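Long-range contacts in alpha-L-arabinosidase (Xanthomonas axonopodis pv. citri, PDB 6D25), which probably hydrolyses alpha-L-arabinofuranosyl side groups of arabinoxylans, including those on doubly substituted internal xyloses, as a trimeric glycosidase of family GH51: residues E104-D109 with P161-Q166; G154-A159 with F197-E202; A168-A173 with A180-A185; P118-T123 with E130-G135; A53-T58 with I94-G99. One frame throughout, in Å; residues are numbered along the deposited sequence.

Contact 1 (E104-D109 with P161-Q166); sequences EYHWRD and PEEIAQ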
# COMPACT_ATOMS: atom_id res chain seq x y z
N GLU A 104 2.79 6.35 -12.74
CA GLU A 104 4.12 5.79 -12.65
C GLU A 104 5.19 6.90 -12.54
O GLU A 104 6.36 6.60 -12.54
CB GLU A 104 4.46 5.00 -13.91
CG GLU A 104 3.72 3.71 -14.08
CD GLU A 104 4.19 2.86 -15.26
OE1 GLU A 104 4.78 3.40 -16.25
OE2 GLU A 104 3.96 1.66 -15.21
N TYR A 105 4.80 8.15 -12.44
CA TYR A 105 5.77 9.26 -12.42
C TYR A 105 6.31 9.49 -11.00
O TYR A 105 5.55 9.43 -10.05
CB TYR A 105 5.08 10.53 -12.89
CG TYR A 105 5.94 11.76 -12.99
CD1 TYR A 105 7.01 11.82 -13.87
CD2 TYR A 105 5.64 12.91 -12.26
CE1 TYR A 105 7.77 12.96 -14.00
CE2 TYR A 105 6.38 14.07 -12.42
CZ TYR A 105 7.44 14.10 -13.29
OH TYR A 105 8.17 15.25 -13.44
N HIS A 106 7.61 9.76 -10.91
CA HIS A 106 8.28 10.10 -9.66
C HIS A 106 8.77 11.54 -9.81
O HIS A 106 9.74 11.77 -10.58
CB HIS A 106 9.36 9.07 -9.35
CG HIS A 106 8.75 7.72 -9.23
ND1 HIS A 106 8.02 7.37 -8.12
CD2 HIS A 106 8.61 6.70 -10.10
CE1 HIS A 106 7.44 6.20 -8.30
NE2 HIS A 106 7.81 5.74 -9.50
N TRP A 107 8.14 12.46 -9.08
CA TRP A 107 8.38 13.89 -9.29
C TRP A 107 9.87 14.26 -9.13
O TRP A 107 10.33 15.21 -9.77
CB TRP A 107 7.49 14.72 -8.35
CG TRP A 107 7.87 14.68 -6.92
CD1 TRP A 107 7.43 13.83 -5.97
CD2 TRP A 107 8.79 15.58 -6.27
NE1 TRP A 107 8.00 14.12 -4.77
CE2 TRP A 107 8.84 15.19 -4.91
CE3 TRP A 107 9.53 16.70 -6.68
CZ2 TRP A 107 9.64 15.86 -3.98
CZ3 TRP A 107 10.31 17.36 -5.76
CH2 TRP A 107 10.36 16.96 -4.43
N ARG A 108 10.61 13.56 -8.28
CA ARG A 108 12.02 13.93 -8.06
C ARG A 108 12.84 13.68 -9.33
O ARG A 108 13.91 14.30 -9.49
CB ARG A 108 12.64 13.17 -6.88
CG ARG A 108 12.14 13.66 -5.53
CD ARG A 108 13.10 13.18 -4.44
NE ARG A 108 13.29 14.15 -3.40
CZ ARG A 108 13.94 15.31 -3.48
NH1 ARG A 108 14.74 15.67 -4.48
NH2 ARG A 108 13.78 16.13 -2.48
N ASP A 109 12.36 12.83 -10.22
CA ASP A 109 13.04 12.57 -11.49
C ASP A 109 13.03 13.83 -12.37
O ASP A 109 13.80 13.93 -13.31
CB ASP A 109 12.39 11.42 -12.25
CG ASP A 109 12.57 10.04 -11.61
OD1 ASP A 109 13.43 9.89 -10.74
OD2 ASP A 109 11.83 9.10 -11.99
N PRO A 161 2.60 7.13 -0.12
CA PRO A 161 1.96 8.43 -0.02
C PRO A 161 2.94 9.59 0.22
O PRO A 161 2.64 10.76 -0.06
CB PRO A 161 0.98 8.31 1.17
CG PRO A 161 0.71 6.82 1.25
CD PRO A 161 2.03 6.18 0.85
N GLU A 162 4.10 9.28 0.76
CA GLU A 162 5.06 10.32 1.10
C GLU A 162 5.47 11.07 -0.18
O GLU A 162 5.84 12.24 -0.08
CB GLU A 162 6.25 9.74 1.87
CG GLU A 162 7.41 9.27 1.01
CD GLU A 162 8.35 8.32 1.71
OE1 GLU A 162 9.29 8.83 2.44
OE2 GLU A 162 8.13 7.07 1.56
N GLU A 163 5.43 10.44 -1.36
CA GLU A 163 5.87 11.15 -2.55
C GLU A 163 4.95 12.34 -2.87
O GLU A 163 5.46 13.46 -3.09
CB GLU A 163 5.92 10.26 -3.80
CG GLU A 163 7.16 9.45 -3.85
CD GLU A 163 7.48 8.77 -5.17
OE1 GLU A 163 7.80 7.57 -5.08
OE2 GLU A 163 7.48 9.45 -6.24
N ILE A 164 3.65 12.16 -2.96
CA ILE A 164 2.79 13.29 -3.25
C ILE A 164 2.81 14.30 -2.09
O ILE A 164 2.68 15.49 -2.33
CB ILE A 164 1.36 12.89 -3.65
CG1 ILE A 164 0.65 12.09 -2.56
CG2 ILE A 164 1.38 12.18 -4.97
CD1 ILE A 164 -0.78 11.75 -2.89
N ALA A 165 2.98 13.85 -0.84
CA ALA A 165 3.06 14.76 0.27
C ALA A 165 4.26 15.71 0.11
O ALA A 165 4.16 16.94 0.29
CB ALA A 165 3.17 14.01 1.58
N GLN A 166 5.38 15.13 -0.24
CA GLN A 166 6.62 15.94 -0.41
C GLN A 166 6.50 16.83 -1.65
O GLN A 166 6.98 17.92 -1.66
CB GLN A 166 7.84 15.02 -0.47
CG GLN A 166 8.12 14.40 0.90
CD GLN A 166 9.49 13.79 1.02
OE1 GLN A 166 10.03 13.33 0.02
NE2 GLN A 166 10.04 13.78 2.22
O HOH W 1 5.78 11.34 -7.60
O HOH W 2 9.32 12.31 -2.46
O HOH W 3 9.83 11.27 -6.50
O HOH W 4 12.62 14.24 -0.64

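Contact 2 (G154-A159 with F197-E202); sequences GNVGDA and FGVGNE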
# COMPACT_ATOMS: atom_id res chain seq x y z
N GLY A 154 -1.21 13.45 -9.21
CA GLY A 154 -0.27 12.76 -8.30
C GLY A 154 -0.29 11.25 -8.45
O GLY A 154 -1.28 10.61 -8.91
N ASN A 155 0.83 10.64 -8.08
CA ASN A 155 1.08 9.20 -8.20
C ASN A 155 0.59 8.50 -6.92
O ASN A 155 1.18 8.65 -5.83
CB ASN A 155 2.58 8.94 -8.42
CG ASN A 155 2.93 7.47 -8.60
OD1 ASN A 155 2.18 6.60 -8.18
ND2 ASN A 155 4.08 7.16 -9.19
N VAL A 156 -0.47 7.72 -7.08
CA VAL A 156 -0.98 6.85 -6.07
C VAL A 156 -0.66 5.38 -6.38
O VAL A 156 -0.33 4.63 -5.46
CB VAL A 156 -2.49 7.11 -5.93
CG1 VAL A 156 -3.18 6.01 -5.20
CG2 VAL A 156 -2.72 8.44 -5.24
N GLY A 157 -0.63 5.00 -7.63
CA GLY A 157 -0.50 3.59 -8.00
C GLY A 157 0.81 2.95 -7.58
O GLY A 157 0.80 1.87 -6.98
N ASP A 158 1.94 3.54 -7.96
CA ASP A 158 3.21 2.85 -7.75
C ASP A 158 4.12 3.54 -6.72
O ASP A 158 5.14 2.93 -6.30
CB ASP A 158 3.84 2.46 -9.09
CG ASP A 158 4.96 3.31 -9.61
OD1 ASP A 158 5.04 4.48 -9.20
OD2 ASP A 158 5.71 2.79 -10.43
N ALA A 159 3.66 4.59 -6.09
CA ALA A 159 4.44 5.30 -5.06
C ALA A 159 3.77 5.12 -3.69
O ALA A 159 2.54 4.94 -3.60
CB ALA A 159 4.48 6.77 -5.42
N PHE A 197 -5.39 19.13 -7.31
CA PHE A 197 -4.46 18.02 -7.16
C PHE A 197 -5.24 16.71 -7.28
O PHE A 197 -6.15 16.44 -6.46
CB PHE A 197 -3.75 18.09 -5.80
CG PHE A 197 -2.51 17.25 -5.73
CD1 PHE A 197 -2.59 15.89 -5.58
CD2 PHE A 197 -1.26 17.83 -5.85
CE1 PHE A 197 -1.44 15.10 -5.52
CE2 PHE A 197 -0.10 17.06 -5.83
CZ PHE A 197 -0.20 15.70 -5.69
N GLY A 198 -4.94 15.96 -8.32
CA GLY A 198 -5.57 14.64 -8.58
C GLY A 198 -4.90 13.54 -7.76
O GLY A 198 -3.68 13.35 -7.82
N VAL A 199 -5.69 12.83 -7.00
CA VAL A 199 -5.18 11.78 -6.12
C VAL A 199 -5.41 10.43 -6.78
O VAL A 199 -6.27 9.64 -6.35
CB VAL A 199 -5.76 11.88 -4.71
CG1 VAL A 199 -5.08 10.93 -3.76
CG2 VAL A 199 -5.64 13.29 -4.16
N GLY A 200 -4.60 10.18 -7.81
CA GLY A 200 -4.68 8.95 -8.62
C GLY A 200 -5.45 9.16 -9.89
O GLY A 200 -6.36 9.98 -9.94
N ASN A 201 -5.08 8.43 -10.93
CA ASN A 201 -5.65 8.57 -12.29
C ASN A 201 -6.03 7.15 -12.80
O ASN A 201 -5.29 6.23 -12.72
CB ASN A 201 -4.64 9.26 -13.21
CG ASN A 201 -4.02 10.51 -12.58
OD1 ASN A 201 -4.63 11.61 -12.66
ND2 ASN A 201 -2.92 10.34 -11.81
N GLU A 202 -7.24 6.94 -13.23
CA GLU A 202 -7.62 5.66 -13.88
C GLU A 202 -7.21 4.47 -12.96
O GLU A 202 -6.60 3.49 -13.40
CB GLU A 202 -7.02 5.56 -15.30
CG GLU A 202 -7.56 6.58 -16.34
CD GLU A 202 -7.67 6.14 -17.83
OE1 GLU A 202 -7.14 5.03 -18.18
OE2 GLU A 202 -8.33 6.90 -18.68

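Contact 3 (A168-A173 with A180-A185); sequences AEYMTA and ANERRA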
# COMPACT_ATOMS: atom_id res chain seq x y z
N ALA A 168 3.79 18.26 -2.94
CA ALA A 168 2.96 19.38 -2.60
C ALA A 168 3.76 20.40 -1.75
O ALA A 168 3.64 21.61 -2.00
CB ALA A 168 1.75 18.93 -1.82
N GLU A 169 4.55 19.93 -0.80
CA GLU A 169 5.35 20.83 0.02
C GLU A 169 6.39 21.56 -0.86
O GLU A 169 6.56 22.79 -0.76
CB GLU A 169 6.06 20.10 1.17
CG GLU A 169 6.97 20.98 2.03
CD GLU A 169 7.72 20.26 3.15
OE1 GLU A 169 7.13 19.26 3.66
OE2 GLU A 169 8.93 20.66 3.50
N TYR A 170 7.09 20.79 -1.70
CA TYR A 170 8.09 21.36 -2.58
C TYR A 170 7.51 22.54 -3.36
O TYR A 170 8.12 23.60 -3.48
CB TYR A 170 8.58 20.29 -3.55
CG TYR A 170 9.66 20.73 -4.50
CD1 TYR A 170 9.34 21.27 -5.73
CD2 TYR A 170 11.00 20.61 -4.18
CE1 TYR A 170 10.32 21.65 -6.63
CE2 TYR A 170 11.99 20.98 -5.06
CZ TYR A 170 11.66 21.49 -6.31
OH TYR A 170 12.65 21.86 -7.18
N MET A 171 6.33 22.33 -3.91
CA MET A 171 5.73 23.32 -4.82
C MET A 171 5.12 24.52 -4.06
O MET A 171 5.11 25.61 -4.64
CB MET A 171 4.65 22.69 -5.70
CG MET A 171 5.26 21.83 -6.83
SD MET A 171 4.00 21.24 -8.00
CE MET A 171 3.16 20.00 -7.03
N THR A 172 4.58 24.30 -2.85
CA THR A 172 3.69 25.33 -2.22
C THR A 172 4.22 25.89 -0.90
O THR A 172 3.68 26.87 -0.44
CB THR A 172 2.28 24.76 -1.96
OG1 THR A 172 2.31 23.71 -0.98
CG2 THR A 172 1.63 24.25 -3.23
N ALA A 173 5.23 25.31 -0.28
CA ALA A 173 5.65 25.73 1.06
C ALA A 173 6.30 27.12 1.00
O ALA A 173 7.23 27.33 0.23
CB ALA A 173 6.58 24.73 1.69
N ALA A 180 11.28 23.26 0.51
CA ALA A 180 11.07 24.60 -0.03
C ALA A 180 12.42 25.19 -0.49
O ALA A 180 12.49 25.83 -1.52
CB ALA A 180 10.42 25.51 0.99
N ASN A 181 13.47 24.98 0.28
CA ASN A 181 14.77 25.53 -0.07
C ASN A 181 15.35 24.83 -1.33
O ASN A 181 16.14 25.42 -2.05
CB ASN A 181 15.74 25.42 1.07
CG ASN A 181 15.40 26.34 2.23
OD1 ASN A 181 14.64 27.28 2.08
ND2 ASN A 181 16.04 26.14 3.36
N GLU A 182 14.97 23.59 -1.56
CA GLU A 182 15.36 22.88 -2.74
C GLU A 182 14.68 23.49 -3.98
O GLU A 182 15.33 23.69 -5.02
CB GLU A 182 15.05 21.39 -2.58
CG GLU A 182 15.62 20.55 -3.70
CD GLU A 182 15.37 19.05 -3.56
OE1 GLU A 182 14.89 18.61 -2.49
OE2 GLU A 182 15.75 18.33 -4.52
N ARG A 183 13.38 23.80 -3.88
CA ARG A 183 12.70 24.56 -4.91
C ARG A 183 13.45 25.89 -5.19
O ARG A 183 13.67 26.27 -6.36
CB ARG A 183 11.26 24.84 -4.51
CG ARG A 183 10.48 25.64 -5.54
CD ARG A 183 9.21 26.29 -5.01
NE ARG A 183 9.47 27.27 -3.96
CZ ARG A 183 8.92 27.27 -2.72
NH1 ARG A 183 8.19 26.24 -2.28
NH2 ARG A 183 9.11 28.33 -1.93
N ARG A 184 13.81 26.60 -4.13
CA ARG A 184 14.53 27.87 -4.28
C ARG A 184 15.89 27.63 -4.98
O ARG A 184 16.26 28.41 -5.85
CB ARG A 184 14.71 28.59 -2.94
CG ARG A 184 13.41 28.89 -2.22
CD ARG A 184 13.60 29.84 -1.03
NE ARG A 184 12.30 30.19 -0.48
CZ ARG A 184 11.66 29.57 0.49
NH1 ARG A 184 12.26 28.60 1.15
NH2 ARG A 184 10.39 29.91 0.76
N ALA A 185 16.62 26.60 -4.59
CA ALA A 185 17.92 26.26 -5.18
C ALA A 185 17.75 26.01 -6.70
O ALA A 185 18.66 26.33 -7.49
CB ALA A 185 18.51 25.02 -4.51

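Contact 4 (P118-T123 with E130-G135); sequences PIRVNT and ESNRFG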
# COMPACT_ATOMS: atom_id res chain seq x y z
N PRO A 118 17.15 11.60 -14.29
CA PRO A 118 17.23 10.30 -14.92
C PRO A 118 16.36 10.21 -16.18
O PRO A 118 15.33 10.85 -16.29
CB PRO A 118 16.75 9.33 -13.85
CG PRO A 118 15.81 10.17 -13.05
CD PRO A 118 16.48 11.52 -12.99
N ILE A 119 16.82 9.44 -17.14
CA ILE A 119 16.03 9.08 -18.29
C ILE A 119 15.19 7.87 -17.89
O ILE A 119 15.73 6.86 -17.44
CB ILE A 119 16.93 8.79 -19.50
CG1 ILE A 119 17.84 9.99 -19.80
CG2 ILE A 119 16.10 8.36 -20.69
CD1 ILE A 119 18.85 9.73 -20.85
N ARG A 120 13.89 8.00 -18.06
CA ARG A 120 12.95 6.94 -17.71
C ARG A 120 12.35 6.41 -19.01
O ARG A 120 12.71 6.85 -20.13
CB ARG A 120 11.89 7.45 -16.74
CG ARG A 120 12.45 7.89 -15.38
CD ARG A 120 13.17 6.79 -14.65
NE ARG A 120 13.48 7.15 -13.28
CZ ARG A 120 14.49 6.64 -12.57
NH1 ARG A 120 15.28 5.70 -13.09
NH2 ARG A 120 14.69 7.09 -11.33
N VAL A 121 11.48 5.42 -18.87
CA VAL A 121 10.84 4.79 -20.02
C VAL A 121 9.37 5.17 -19.94
O VAL A 121 8.73 5.02 -18.84
CB VAL A 121 11.00 3.26 -19.99
CG1 VAL A 121 10.27 2.60 -21.15
CG2 VAL A 121 12.48 2.87 -20.01
N ASN A 122 8.82 5.65 -21.05
CA ASN A 122 7.40 5.91 -21.12
C ASN A 122 6.72 4.59 -21.50
O ASN A 122 6.59 4.26 -22.70
CB ASN A 122 7.08 7.05 -22.10
CG ASN A 122 5.65 7.52 -21.90
OD1 ASN A 122 4.78 6.69 -21.62
ND2 ASN A 122 5.39 8.80 -22.08
N THR A 123 6.36 3.80 -20.49
CA THR A 123 5.95 2.41 -20.72
C THR A 123 4.63 2.34 -21.50
O THR A 123 4.49 1.48 -22.37
CB THR A 123 5.80 1.64 -19.40
OG1 THR A 123 4.76 2.27 -18.64
CG2 THR A 123 7.06 1.60 -18.55
N GLU A 130 11.96 8.91 -21.82
CA GLU A 130 11.48 10.15 -21.26
C GLU A 130 12.69 10.86 -20.60
O GLU A 130 13.25 10.34 -19.63
CB GLU A 130 10.38 9.81 -20.25
CG GLU A 130 10.04 10.92 -19.25
CD GLU A 130 9.52 12.19 -19.90
OE1 GLU A 130 8.50 12.11 -20.61
OE2 GLU A 130 10.17 13.28 -19.71
N SER A 131 13.11 11.99 -21.13
CA SER A 131 14.33 12.71 -20.68
C SER A 131 14.10 13.41 -19.33
O SER A 131 15.06 13.76 -18.64
CB SER A 131 14.72 13.75 -21.69
OG SER A 131 13.76 14.79 -21.71
N ASN A 132 12.86 13.64 -18.98
CA ASN A 132 12.49 14.43 -17.80
C ASN A 132 13.03 15.88 -17.87
O ASN A 132 13.10 16.57 -16.84
CB ASN A 132 12.87 13.76 -16.48
CG ASN A 132 11.94 12.59 -16.18
OD1 ASN A 132 10.74 12.80 -16.11
ND2 ASN A 132 12.49 11.38 -16.08
N ARG A 133 13.29 16.38 -19.08
CA ARG A 133 13.73 17.75 -19.20
C ARG A 133 12.58 18.70 -18.90
O ARG A 133 12.79 19.81 -18.46
CB ARG A 133 14.30 17.98 -20.60
CG ARG A 133 14.88 19.37 -20.81
CD ARG A 133 16.03 19.70 -19.92
NE ARG A 133 16.39 21.10 -19.98
CZ ARG A 133 15.88 22.04 -19.18
NH1 ARG A 133 14.89 21.75 -18.35
NH2 ARG A 133 16.36 23.28 -19.24
N PHE A 134 11.35 18.26 -19.18
CA PHE A 134 10.18 18.99 -18.80
C PHE A 134 9.64 18.38 -17.51
O PHE A 134 9.06 17.28 -17.53
CB PHE A 134 9.11 18.92 -19.90
CG PHE A 134 7.94 19.87 -19.74
CD1 PHE A 134 8.00 21.16 -20.21
CD2 PHE A 134 6.75 19.47 -19.16
CE1 PHE A 134 6.94 22.03 -20.17
CE2 PHE A 134 5.67 20.33 -19.08
CZ PHE A 134 5.76 21.62 -19.58
N GLY A 135 9.90 19.06 -16.39
CA GLY A 135 9.55 18.60 -15.08
C GLY A 135 8.75 19.65 -14.32
O GLY A 135 8.16 20.56 -14.92
O HOH W 5 7.54 10.42 -22.45

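Contact 5 (A53-T58 with I94-G99); sequences AEHLGT and IRWPGG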
# COMPACT_ATOMS: atom_id res chain seq x y z
N ALA A 53 -2.35 17.80 -20.69
CA ALA A 53 -1.09 17.58 -21.37
C ALA A 53 -0.31 16.45 -20.70
O ALA A 53 0.54 16.71 -19.82
CB ALA A 53 -0.31 18.86 -21.38
N GLU A 54 -0.56 15.21 -21.13
CA GLU A 54 0.17 14.06 -20.65
C GLU A 54 1.53 14.02 -21.33
O GLU A 54 1.68 14.45 -22.48
CB GLU A 54 -0.60 12.77 -20.95
CG GLU A 54 0.02 11.49 -20.40
CD GLU A 54 -0.91 10.28 -20.40
OE1 GLU A 54 -2.02 10.39 -20.97
OE2 GLU A 54 -0.52 9.21 -19.85
N HIS A 55 2.50 13.37 -20.64
CA HIS A 55 3.76 13.01 -21.29
C HIS A 55 3.48 11.84 -22.22
O HIS A 55 3.48 10.69 -21.77
CB HIS A 55 4.84 12.69 -20.27
CG HIS A 55 5.42 13.90 -19.64
ND1 HIS A 55 6.74 14.15 -19.70
CD2 HIS A 55 4.84 14.97 -19.06
CE1 HIS A 55 6.98 15.33 -19.12
NE2 HIS A 55 5.83 15.86 -18.73
N LEU A 56 3.23 12.16 -23.48
CA LEU A 56 2.73 11.18 -24.44
C LEU A 56 3.11 11.66 -25.85
O LEU A 56 2.73 12.77 -26.22
CB LEU A 56 1.20 11.08 -24.28
CG LEU A 56 0.51 9.88 -24.91
CD1 LEU A 56 -0.90 9.74 -24.37
CD2 LEU A 56 0.52 9.89 -26.44
N GLY A 57 3.83 10.84 -26.59
CA GLY A 57 4.17 11.15 -27.98
C GLY A 57 4.91 12.47 -28.08
O GLY A 57 5.92 12.69 -27.36
N THR A 58 4.40 13.39 -28.89
CA THR A 58 4.98 14.70 -29.06
C THR A 58 4.11 15.76 -28.38
O THR A 58 4.19 16.97 -28.71
CB THR A 58 5.27 14.99 -30.53
OG1 THR A 58 4.03 14.90 -31.23
CG2 THR A 58 6.33 14.09 -31.13
N ILE A 94 -4.51 23.46 -16.88
CA ILE A 94 -3.93 22.33 -17.58
C ILE A 94 -3.65 21.23 -16.56
O ILE A 94 -2.95 21.48 -15.55
CB ILE A 94 -2.62 22.69 -18.31
CG1 ILE A 94 -2.82 23.84 -19.30
CG2 ILE A 94 -2.05 21.44 -18.99
CD1 ILE A 94 -1.51 24.35 -19.90
N ARG A 95 -4.14 20.03 -16.85
CA ARG A 95 -3.82 18.83 -16.06
C ARG A 95 -2.54 18.19 -16.59
O ARG A 95 -2.39 18.01 -17.80
CB ARG A 95 -4.96 17.81 -16.11
CG ARG A 95 -4.62 16.60 -15.24
CD ARG A 95 -5.65 15.55 -14.81
NE ARG A 95 -6.22 14.86 -15.88
CZ ARG A 95 -6.50 13.55 -15.95
NH1 ARG A 95 -6.13 12.63 -15.04
NH2 ARG A 95 -7.15 13.17 -17.03
N TRP A 96 -1.62 17.89 -15.69
CA TRP A 96 -0.31 17.36 -16.01
C TRP A 96 0.21 16.56 -14.81
O TRP A 96 -0.09 16.95 -13.68
CB TRP A 96 0.62 18.53 -16.36
CG TRP A 96 2.08 18.22 -16.48
CD1 TRP A 96 2.75 17.90 -17.62
CD2 TRP A 96 3.07 18.23 -15.44
NE1 TRP A 96 4.08 17.71 -17.35
CE2 TRP A 96 4.30 17.90 -16.03
CE3 TRP A 96 3.04 18.48 -14.06
CZ2 TRP A 96 5.48 17.78 -15.30
CZ3 TRP A 96 4.21 18.40 -13.34
CH2 TRP A 96 5.41 18.02 -13.94
N PRO A 97 0.98 15.48 -14.98
CA PRO A 97 1.51 14.96 -16.25
C PRO A 97 0.79 13.72 -16.81
O PRO A 97 1.30 13.04 -17.71
CB PRO A 97 2.94 14.57 -15.84
CG PRO A 97 2.76 14.03 -14.44
CD PRO A 97 1.72 14.94 -13.85
N GLY A 98 -0.42 13.45 -16.35
CA GLY A 98 -1.22 12.38 -16.90
C GLY A 98 -2.59 12.34 -16.24
O GLY A 98 -2.89 13.25 -15.50
N GLY A 99 -3.44 11.35 -16.56
CA GLY A 99 -3.13 10.29 -17.50
C GLY A 99 -2.42 9.12 -16.86
O GLY A 99 -1.92 9.22 -15.73

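Contact 1 (E104-D109 with P161-Q166)
His106 and Glu163 carry the main polar part of this contact, which ties a loop following strand 93-96 to the first turns of helix 161-172. His106 ND1 donates to Glu163 OE2 at 2.9 Å, with an N-H...O angle of 156°, on the syn lone pair of the carboxylate and close to the ring plane. A second, weak bond from ND1 to Glu163 OE1 makes the grip lopsided, and the ring and carboxylate planes stand 44° apart. Glu163 reaches this position because its chain, extended beyond CG, leaves the helix with CG anti to its own carbonyl carbon (chi1 -81°).

Water extends the polar network. One molecule lies 2.9 Å from Glu163 OE2 and joins it to Tyr105 O and Trp107 N; another links OE2 to Arg108 N. A third binds Gln166 OE1 and Arg108 NE, each at 2.8 Å.

The apolar part is Trp107, whose CZ2 touches Gln166 CB at 4.0 Å while indole and amide planes are nearly perpendicular. Trp167 stacks on the same indole.

OE2 thus accepts from one imidazole N-H and two waters. Since Glu162 of the third subunit brings a further carboxylate close to Glu163, the N-H of His106 and the two waters probably ease the crowding of negative charge at this trimer interface.

Contact 2 (G154-A159 with F197-E202)
Gly154 meets Gly198 through one short backbone bond, Gly154 N to Gly198 O at 2.8 Å, where the third and fourth strands of the (beta/alpha)8 barrel run out into loops. With no side chain on Gly154, the ring of Phe197 can approach the backbone directly, its CE1 3.8 Å from Gly154 CA. Beyond the strand end Val156 takes over. Val156 CG2, anti to the carbonyl carbon, touches Val199 CG1 at 3.7 Å and lies 3.6 Å from Gly200 N, while Gly200 itself turns at a positive phi of 98°. Val199 O is buried here without a polar partner.

The next shell fixes the loop that presents Val156. Asn155 OD1 accepts from Asp158 N at 3.1 Å in an Asx motif, and Asn155 ND2 returns a nearly straight bond to Asp158 OD1 at 2.8 Å (169°), lying close to the amide plane. The same ND2 also binds Tyr105 O. Asn201 and Glu202 continue the second segment, consistent with the Asn-Glu pair that clan GH-A glycosidases carry at the end of strand four.

Farther out, Arg221 of the third subunit bonds to Gly157 O. Within the chain, Val218, Phe219 and Tyr222 of helix 212-224 pack on the two valines, and strand 235-238 continues the parallel sheet beyond Phe197.

Contact 3 (A168-A173 with A180-A185)
The Tyr170 ring carries Arg183 CB over the centre of one face, a CH-pi contact 3.9 Å from the centroid of that ring, while Glu182 CG comes to its edge in plane. Arg183's guanidinium, turned 76° from the tyrosine ring, has Ala180 O above one face and takes its acceptors at the edge. Arg183 NH1 donates to Tyr170 O at 2.9 Å, and NH1 and NH2 of Arg183 together grip Ala173 O, at 2.9 and 3.0 Å respectively. A bend at chi3 (62°) swings the group back to these carbonyls. Ala173 CB and Ala180 CB touch at 4.0 Å between two consecutive helices joined by a short loop; the axes of segments 168-172 and 180-185 approach to 8.0 Å and cross at -54°. Outside the pair, Arg183 NE and NH2 also bind Arg188 O and Asp189 O, and Tyr170 OH reaches His137 NE2. A buried cation is therefore satisfied largely by backbone carbonyls, two of them at the C-terminal end of helix 161-172, where its positive charge should interact favourably with the helix dipole.

Contact 4 (P118-T123 with E130-G135)
Asn132 points its amide across the base of Arg120: Asn132 ND2 lies 3.6 Å from Arg120 CG, and the amide and guanidinium planes are 80° apart. Asn132 ND2 also makes an almost linear bond (174°) to Pro118 O at 2.9 Å, with the acceptor exactly in the amide plane. Arg120 itself bends at chi2 (-59°), which carries its guanidinium away from Glu130 and lays one face over Pro118 CB; the charged end finds Asp109 through NE.

These side chains belong to a small antiparallel hairpin and its flanks, made by strands 120-122 and 128-130, an excursion from the barrel before helix 136-146. Arg120 and Glu130 form its hydrogen-bonded pair, with Arg120 N to Glu130 O at 2.9 Å and Glu130 N to Arg120 O at 2.8 Å. Both beta carbons rise from the same face of the ribbon.

Glu130 then folds back at chi2, so that Glu130 OE2 accepts from Asn132 N at 2.8 Å, on the anti side of the carboxylate, and also pairs with Tyr61 OH. Glu130 OE1 reaches Asn122 ND2 through a water 2.7 Å from each atom. At the open end of the hairpin, Ile119 N bonds to Ser178 OG of the third subunit.

Contact 5 (A53-T58 with I94-G99)
Ala53 and Arg95 join the first two strands of the (beta/alpha)8 barrel near their C-terminal ends, with Ala53 N donating to Arg95 O at 2.9 Å. Past the strands a second backbone bond follows: His55 N reaches Pro97 O at 3.2 Å, and that oxygen also receives a CA-H...O contact from Glu54. Cis peptide bonds before Pro97 and before Gly99 turn the second segment around this point. Ala53 O is the exception to the general satisfaction of polar groups, buried without a hydrogen-bond partner and facing the edge of the indole, 3.3 Å from Trp96 CD1.

Side chains complete the bonding. Trp96 NE1 donates to His55 NE2 at 2.9 Å; the approach lies in the imidazole plane but 25° out of the indole plane, and the bond is bent (141°). With NE2 accepting, ND1 presumably carries the proton in its bond to Glu130 OE1. Glu54 stretches away from its backbone, CG anti to N (chi1 -176°), and passes over Gly98 to bring CD within 3.7 Å of Gly99 CA. Its OE2 binds Phe101 N and Trp125 NE1, while OE1 meets Gln373 NE2 and a glycerol, which may mark a pocket. Arg95 pairs with Glu324. Beside the His55-Trp96 bond, Pro97 CB rests 3.8 Å from His55 CD2.

Overall arrangement
Contacts 5 and 2 both belong to the parallel barrel sheet, their centres about 14 Å apart, and touch where Asn201 OD1 comes 3.0 Å from Arg95 NH1. Arg95 forms a salt bridge to Glu324, which also lies close to Glu202, and glycerol bonds to Glu54 and, weakly, to Glu202, so this side of the barrel probably borders the active-site pocket. Contacts 1, 3 and 4 lie farther from the chain centre. Contact 1 is their hub: Arg108 NH2 bridges to Glu182 OE1 of contact 3 at 2.7 Å, Asp109 OD2 to Arg120 NE of contact 4 at 2.9 Å. Contact 4 is joined to contact 5 by a probable hydrogen bond, Asn122 ND2 to His55 O, 2.7 Å. Contacts 1, 2 and 4 also meet the third subunit.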